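Local structure of esterase D (Cellvibrio japonicus, 2W46) at residues Leu8-Gln13 against Asn127-Ser132; Thr22-His27 against Phe35-Asn40; Asp51-Gly56 against Thr137-Asn142. The protein probably helps break down plant cell-wall arabinoxylan, and is represented here by its family 35 carbohydrate-binding module, which binds glucuronic acid and calcium. All coordinates share one frame; numbering follows the deposited sequence.

Interaction 1 (Leu8-Gln13 against Asn127-Ser132). With CA (calcium ion), chain C.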
# COMPACT_ATOMS: atom_id res chain seq x y z
N LEU A 8 2.27 -6.76 9.09
CA LEU A 8 1.62 -5.46 9.03
C LEU A 8 2.68 -4.40 8.80
O LEU A 8 3.54 -4.18 9.67
CB LEU A 8 0.82 -5.15 10.31
CG LEU A 8 0.09 -3.79 10.32
CD1 LEU A 8 -0.81 -3.60 9.06
CD2 LEU A 8 -0.70 -3.64 11.61
N LEU A 9 2.67 -3.79 7.63
CA LEU A 9 3.76 -2.87 7.27
C LEU A 9 3.27 -1.44 7.44
O LEU A 9 2.28 -1.03 6.80
CB LEU A 9 4.27 -3.09 5.84
CG LEU A 9 4.81 -4.53 5.60
CD1 LEU A 9 5.15 -4.65 4.15
CD2 LEU A 9 6.05 -4.85 6.42
N GLN A 10 4.00 -0.70 8.27
CA GLN A 10 3.69 0.69 8.57
C GLN A 10 4.81 1.57 7.97
O GLN A 10 5.96 1.10 7.81
CB GLN A 10 3.62 0.87 10.12
CG GLN A 10 2.48 0.12 10.85
CD GLN A 10 1.11 0.77 10.62
OE1 GLN A 10 1.02 1.78 9.93
NE2 GLN A 10 0.05 0.21 11.24
N GLU A 11 4.50 2.83 7.66
CA GLU A 11 5.53 3.88 7.54
C GLU A 11 6.54 3.82 8.69
O GLU A 11 6.21 3.50 9.85
CB GLU A 11 4.87 5.28 7.49
CG GLU A 11 4.16 5.71 8.82
CD GLU A 11 2.89 4.92 9.07
OE1 GLU A 11 2.23 4.49 8.07
OE2 GLU A 11 2.45 4.76 10.25
N ALA A 12 7.79 4.15 8.38
CA ALA A 12 8.84 4.24 9.39
C ALA A 12 9.18 2.94 10.09
O ALA A 12 9.68 2.96 11.22
CB ALA A 12 8.51 5.34 10.42
N GLN A 13 8.88 1.81 9.44
CA GLN A 13 9.24 0.51 9.98
C GLN A 13 9.83 -0.36 8.84
O GLN A 13 9.65 -0.05 7.67
CB GLN A 13 8.05 -0.18 10.68
CG GLN A 13 7.38 0.61 11.87
CD GLN A 13 8.22 0.70 13.20
OE1 GLN A 13 9.16 -0.09 13.42
NE2 GLN A 13 7.86 1.64 14.09
N ASN A 127 -4.87 8.58 0.99
CA ASN A 127 -3.86 8.43 2.05
C ASN A 127 -3.76 6.97 2.46
O ASN A 127 -4.78 6.29 2.70
CB ASN A 127 -4.23 9.30 3.25
CG ASN A 127 -4.19 10.82 2.92
OD1 ASN A 127 -4.79 11.66 3.64
ND2 ASN A 127 -3.45 11.18 1.86
N ILE A 128 -2.54 6.47 2.58
CA ILE A 128 -2.36 5.02 2.78
C ILE A 128 -1.79 4.78 4.17
O ILE A 128 -0.67 5.18 4.47
CB ILE A 128 -1.39 4.39 1.71
CG1 ILE A 128 -1.84 4.65 0.24
CG2 ILE A 128 -1.19 2.93 2.02
CD1 ILE A 128 -3.21 4.14 -0.11
N ASP A 129 -2.60 4.15 5.03
CA ASP A 129 -2.20 3.91 6.43
C ASP A 129 -1.22 2.74 6.58
O ASP A 129 -0.21 2.84 7.30
CB ASP A 129 -3.46 3.62 7.26
CG ASP A 129 -3.14 3.37 8.75
OD1 ASP A 129 -2.22 4.01 9.31
OD2 ASP A 129 -3.85 2.57 9.38
N SER A 130 -1.52 1.62 5.94
CA SER A 130 -0.75 0.39 6.18
C SER A 130 -1.01 -0.65 5.07
O SER A 130 -2.00 -0.54 4.31
CB SER A 130 -1.14 -0.19 7.54
OG SER A 130 -2.55 -0.51 7.59
N LEU A 131 -0.10 -1.62 4.98
CA LEU A 131 -0.30 -2.81 4.14
C LEU A 131 -0.20 -4.04 5.04
O LEU A 131 0.76 -4.19 5.79
CB LEU A 131 0.79 -2.92 3.05
CG LEU A 131 0.74 -4.18 2.19
CD1 LEU A 131 -0.52 -4.18 1.31
CD2 LEU A 131 2.01 -4.25 1.28
N SER A 132 -1.20 -4.92 4.95
CA SER A 132 -1.19 -6.17 5.68
C SER A 132 -1.11 -7.33 4.67
O SER A 132 -1.73 -7.29 3.64
CB SER A 132 -2.46 -6.29 6.51
OG SER A 132 -2.38 -7.45 7.31
CA CA C . 0.27 3.93 9.40
O HOH W 1 1.97 3.97 5.29
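Glu11 and Asp129 face each other across a calcium ion, which ties segment 8-13, at the Gln10-Gln13 turn, to strand 127-132. Glu11 grips the metal with both carboxylate oxygens, OE1 at 2.4 Å and OE2 at 2.5 Å from the calcium ion. Its chain bends at chi2 (-71°), turning the carboxylate toward the facing strand. Asp129 is also two-handed, but uses backbone and side chain together: its O lies 2.4 Å and its OD1 2.5 Å from the calcium ion. CG stands opposite the backbone N and next to the carbonyl carbon (chi1 -180°), which brings OD1 round to the metal that the residue's own carbonyl already meets. The other carboxylate oxygen, OD2, forms a salt bridge with Arg63, which would help to hold the group's rotation. The side-chain end of Gln10 is a further ligand, and the backbone carbonyls of Thr31 and Gly34 complete the site. The closely gathered oxygens are probably reconciled by the metal charge. A water lies within hydrogen-bonding distance of Glu11 OE1 (2.8 Å) and of Ile128 O (3.0 Å), linking the two segments.

Beyond the metal the strands form an antiparallel ladder. Leu9 and Leu131 are a hydrogen-bonded pair, with Leu9 N to Leu131 O at 2.7 Å and nearly straight (175°), and a returning bond from Leu131 N to Leu9 O. Their side chains share one face, while Leu8 lays CD1 against Ser130 CB (3.7 Å) on the other.

Strand 7-10 is an outer strand of the four-stranded sheet, and strand 127-134 separates it from strand 56-65. Leu9 and Leu131 both reach Trp48 of strand 45-52, packing between the two sheets of the beta-sandwich.

Interaction 2 (Thr22-His27 against Phe35-Asn40). With NA (sodium ion), chain D.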
# COMPACT_ATOMS: atom_id res chain seq x y z
N THR A 22 4.75 12.58 1.14
CA THR A 22 5.18 12.71 2.53
C THR A 22 4.50 11.69 3.42
O THR A 22 3.51 11.05 3.01
CB THR A 22 4.89 14.09 3.13
OG1 THR A 22 3.50 14.40 2.92
CG2 THR A 22 5.80 15.16 2.51
N ILE A 23 5.06 11.52 4.62
CA ILE A 23 4.41 10.78 5.69
C ILE A 23 3.81 11.82 6.64
O ILE A 23 4.54 12.65 7.18
CB ILE A 23 5.38 9.87 6.46
CG1 ILE A 23 6.05 8.86 5.53
CG2 ILE A 23 4.66 9.13 7.67
CD1 ILE A 23 5.08 7.93 4.84
N ASP A 24 2.49 11.77 6.81
CA ASP A 24 1.72 12.80 7.51
C ASP A 24 0.98 12.15 8.67
O ASP A 24 0.93 10.91 8.80
CB ASP A 24 0.68 13.45 6.60
CG ASP A 24 1.29 14.33 5.52
OD1 ASP A 24 2.52 14.38 5.44
OD2 ASP A 24 0.51 14.95 4.75
N ASN A 25 0.46 12.99 9.56
CA ASN A 25 -0.23 12.49 10.76
C ASN A 25 -1.34 13.43 11.20
O ASN A 25 -1.75 13.40 12.38
CB ASN A 25 0.78 12.22 11.90
CG ASN A 25 1.50 13.48 12.39
OD1 ASN A 25 2.35 13.40 13.29
ND2 ASN A 25 1.16 14.65 11.83
N ASN A 26 -1.83 14.25 10.26
CA ASN A 26 -2.71 15.41 10.61
C ASN A 26 -4.22 15.14 10.45
O ASN A 26 -5.06 16.08 10.52
CB ASN A 26 -2.34 16.63 9.75
CG ASN A 26 -2.60 16.40 8.26
OD1 ASN A 26 -2.41 15.32 7.75
ND2 ASN A 26 -3.06 17.43 7.56
N HIS A 27 -4.55 13.89 10.19
CA HIS A 27 -5.94 13.40 10.18
C HIS A 27 -6.01 12.23 11.16
O HIS A 27 -5.13 11.30 11.13
CB HIS A 27 -6.36 12.90 8.77
CG HIS A 27 -6.36 13.95 7.70
ND1 HIS A 27 -7.11 15.10 7.78
CD2 HIS A 27 -5.73 13.99 6.50
CE1 HIS A 27 -6.93 15.82 6.68
NE2 HIS A 27 -6.07 15.18 5.90
N PHE A 35 0.64 8.10 8.01
CA PHE A 35 0.11 7.51 6.78
C PHE A 35 0.88 8.16 5.63
O PHE A 35 1.42 9.28 5.77
CB PHE A 35 -1.41 7.77 6.65
CG PHE A 35 -1.83 9.23 6.87
CD1 PHE A 35 -1.78 10.19 5.83
CD2 PHE A 35 -2.30 9.65 8.12
CE1 PHE A 35 -2.20 11.55 6.07
CE2 PHE A 35 -2.70 10.95 8.34
CZ PHE A 35 -2.64 11.90 7.33
N ALA A 36 0.91 7.48 4.50
CA ALA A 36 1.54 8.06 3.30
C ALA A 36 0.53 8.92 2.56
O ALA A 36 -0.59 8.48 2.29
CB ALA A 36 2.06 6.95 2.41
N ASN A 37 0.97 10.13 2.22
CA ASN A 37 0.21 11.12 1.47
C ASN A 37 0.97 11.38 0.17
O ASN A 37 1.97 12.07 0.18
CB ASN A 37 0.11 12.41 2.30
CG ASN A 37 -0.60 13.54 1.58
OD1 ASN A 37 -1.08 13.36 0.46
ND2 ASN A 37 -0.67 14.71 2.20
N THR A 38 0.54 10.80 -0.94
CA THR A 38 1.24 10.97 -2.21
C THR A 38 1.14 12.38 -2.78
O THR A 38 0.16 13.10 -2.53
CB THR A 38 0.74 9.98 -3.29
OG1 THR A 38 -0.67 10.13 -3.45
CG2 THR A 38 1.03 8.52 -2.90
N ASN A 39 2.15 12.77 -3.58
CA ASN A 39 1.96 13.87 -4.53
C ASN A 39 0.65 13.67 -5.32
O ASN A 39 0.25 12.54 -5.57
CB ASN A 39 3.14 13.91 -5.55
CG ASN A 39 4.48 14.15 -4.88
OD1 ASN A 39 4.56 14.84 -3.87
ND2 ASN A 39 5.53 13.59 -5.45
N ASN A 40 0.04 14.77 -5.74
CA ASN A 40 -1.09 14.71 -6.66
C ASN A 40 -0.63 14.60 -8.09
O ASN A 40 -0.64 15.56 -8.82
CB ASN A 40 -1.99 15.94 -6.46
CG ASN A 40 -2.27 16.20 -5.01
OD1 ASN A 40 -2.06 17.31 -4.51
ND2 ASN A 40 -2.71 15.18 -4.32
NA NA D . -2.14 13.11 -1.50
O HOH W 2 2.18 14.87 -0.17
O HOH W 3 -2.48 10.74 -0.62
O HOH W 4 -2.71 12.25 -3.59
O HOH W 5 -2.73 15.26 -1.81
O HOH W 6 -4.29 13.13 -0.11
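Asp24 and Asn37 are brought together by different choices of chi1: the Asp24 carboxylate swings beside its backbone N (-70°), whereas CG of Asn37 is trans to its own (177°). Asn37 ND2 then donates to Asp24 OD2 over 2.8 Å along an almost straight line. The bond lies in the amide plane but reaches the carboxylate from above its plane, the two flat groups standing 87° apart. Thr22 OG1 donates to the other oxygen, Asp24 OD1 (2.7 Å), giving the carboxylate a hold on each oxygen. This second-shell grip probably steadies the Asn37 amide, whose OD1 binds a sodium ion 2.2 Å away. Thr38 O and four waters complete the sodium's coordination.

The Phe35 ring packs beside Asp24. Asp24 O sits 3.5 Å above one ring face, toward its rim, and Asp24 CB touches Phe35 CE1 at 3.5 Å. Asn26 OD1 approaches the ring edge near its plane, 3.5 Å from Phe35 CZ. The His27 ring is nearly parallel to the Phe35 ring but slid well aside, with little overlap.

Two hydrogen-bonded pairs, Thr22 with Asn37 and Asp24 with Phe35, flank Ile23 and Ala36 in this antiparallel hairpin of strands 21-24 and 35-38. Asn37 and the neighbouring Asn127 bind glucuronate when the sugar is present. Trp96 stacks on His27 and Trp99 meets Phe35. On the other face, Ala36 packs on Val19 of strand 16-19 and on Val46 of strand 45-52.

Interaction 3 (Asp51-Gly56 against Thr137-Asn142)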
# COMPACT_ATOMS: atom_id res chain seq x y z
N ASP A 51 9.68 -10.28 2.01
CA ASP A 51 10.37 -11.55 1.74
C ASP A 51 9.39 -12.69 2.04
O ASP A 51 8.80 -12.73 3.12
CB ASP A 51 11.63 -11.66 2.66
CG ASP A 51 12.43 -12.91 2.37
OD1 ASP A 51 13.34 -12.85 1.52
OD2 ASP A 51 12.12 -13.94 2.97
N ALA A 52 9.20 -13.59 1.08
CA ALA A 52 8.35 -14.76 1.23
C ALA A 52 9.25 -15.99 1.22
O ALA A 52 10.12 -16.12 0.34
CB ALA A 52 7.33 -14.84 0.07
N THR A 53 9.07 -16.87 2.18
CA THR A 53 9.89 -18.08 2.22
C THR A 53 9.52 -19.09 1.13
O THR A 53 10.33 -19.95 0.77
CB THR A 53 9.83 -18.73 3.58
OG1 THR A 53 8.48 -19.14 3.84
CG2 THR A 53 10.28 -17.76 4.66
N SER A 54 8.28 -19.01 0.63
CA SER A 54 7.81 -19.80 -0.51
C SER A 54 6.92 -18.97 -1.43
O SER A 54 6.25 -18.03 -0.97
CB SER A 54 7.05 -21.05 -0.03
OG SER A 54 7.97 -22.00 0.50
N SER A 55 6.92 -19.30 -2.72
CA SER A 55 6.01 -18.60 -3.66
C SER A 55 4.61 -19.08 -3.32
O SER A 55 4.45 -20.17 -2.74
CB SER A 55 6.34 -18.93 -5.10
OG SER A 55 6.41 -20.32 -5.29
N GLY A 56 3.59 -18.28 -3.66
CA GLY A 56 2.24 -18.71 -3.32
C GLY A 56 1.33 -17.52 -3.19
O GLY A 56 1.82 -16.36 -3.14
N THR A 137 4.82 -17.68 5.19
CA THR A 137 5.75 -16.96 6.04
C THR A 137 6.31 -15.77 5.28
O THR A 137 7.00 -15.93 4.29
CB THR A 137 6.91 -17.86 6.53
OG1 THR A 137 6.36 -18.93 7.30
CG2 THR A 137 7.90 -17.05 7.40
N VAL A 138 5.97 -14.58 5.76
CA VAL A 138 6.38 -13.35 5.11
C VAL A 138 6.93 -12.40 6.17
O VAL A 138 6.39 -12.31 7.28
CB VAL A 138 5.20 -12.66 4.35
CG1 VAL A 138 4.88 -13.43 3.04
CG2 VAL A 138 3.96 -12.53 5.26
N ARG A 139 8.01 -11.72 5.81
CA ARG A 139 8.69 -10.79 6.69
C ARG A 139 9.08 -9.58 5.86
O ARG A 139 8.99 -9.62 4.62
CB ARG A 139 9.97 -11.44 7.25
CG ARG A 139 9.78 -12.72 8.01
CD ARG A 139 11.15 -13.22 8.44
NE ARG A 139 11.14 -14.57 9.04
CZ ARG A 139 11.34 -15.71 8.37
NH1 ARG A 139 11.53 -15.71 7.05
NH2 ARG A 139 11.33 -16.86 9.02
N ALA A 140 9.51 -8.50 6.52
CA ALA A 140 10.09 -7.36 5.78
C ALA A 140 11.18 -7.79 4.81
O ALA A 140 12.10 -8.53 5.19
CB ALA A 140 10.64 -6.27 6.76
N GLY A 141 11.07 -7.31 3.57
CA GLY A 141 12.09 -7.55 2.55
C GLY A 141 13.17 -6.48 2.47
O GLY A 141 13.37 -5.70 3.41
N ASN A 142 13.87 -6.48 1.34
CA ASN A 142 14.97 -5.58 1.05
C ASN A 142 14.49 -4.53 0.07
O ASN A 142 14.04 -4.85 -1.02
CB ASN A 142 16.15 -6.31 0.42
CG ASN A 142 16.56 -7.53 1.21
OD1 ASN A 142 16.47 -7.55 2.44
ND2 ASN A 142 17.02 -8.55 0.50
O HOH W 7 10.44 -14.58 5.03
O HOH W 8 5.98 -18.92 2.78
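Thr137 opens its segment against Thr53, and the two threonines cross obliquely at the point where strand 45-52 gives way to a turn. Thr53 OG1 rests 3.4 Å from Thr137 CB, and the methyls pack against each other, CG2 of Thr53 to CG2 of Thr137 at 3.7 Å. Between their backbones Thr53 N donates to Thr137 O. One water accepts from Thr137 N (2.9 Å) and also meets Thr53 OG1, joining the same two residues a second time.

Val138 turns to the opposite face, where its CG1 lies 4.1 Å from Ala52 CB. These two form a non-hydrogen-bonded antiparallel pair, and the CA-H of Val138 points at Asp51 O.

Arg139 returns to the threonine side and makes the hydrogen-bonded pair with Asp51: Asp51 N donates to Arg139 O (2.8 Å) and Arg139 N to Asp51 O (3.0 Å). Its chain runs extended from CG to NE (chi2 178°, chi3 -172°), which carries the guanidinium out along the face until Thr137 CG2 lies over one face of it, toward the rim, and Thr53 CG2 lies 3.4 Å from Arg139 NH1. Asp51 OD2 is near the plane of that group, at its edge, yet 4.5 Å from Arg139 NH1, beyond a salt bridge. A water bridges the two charges, donating to Asp51 OD2 and accepting weakly from Arg139 NH1.

Ala140 directs its CB away from strand 51-52. Gly141 crosses close beside Asp51 and bonds through its backbone to Ala49, and Asn142 N donates to Asn112 OD1, just before Cys143, which is disulfide-linked to Cys17. The short strand 138-140 thus extends the sheet of strands 45-52 and 111-119, while Ala52 and Val138 both pack on Arg58 of strand 56-65.

In the fold
The three contacts are spread along the beta-sandwich. Interaction 2 is nested within the chain loop closed by interaction 1, and their centres are about 12 Å apart. They touch directly: Ile128 O lies 2.8 Å from Ala36 N, a probable hydrogen bond, so the calcium-tied strand and the sodium-binding hairpin meet beside the glucuronate-binding residues Asn37 and Asn127. Interaction 3 lies toward the other end, its centre about 17 Å from that of interaction 1 and about 27 Å from that of interaction 2. Its segments alternate with those of interaction 1, strand 138-140 following strand 127-134 and thereby passing from one sheet to the other.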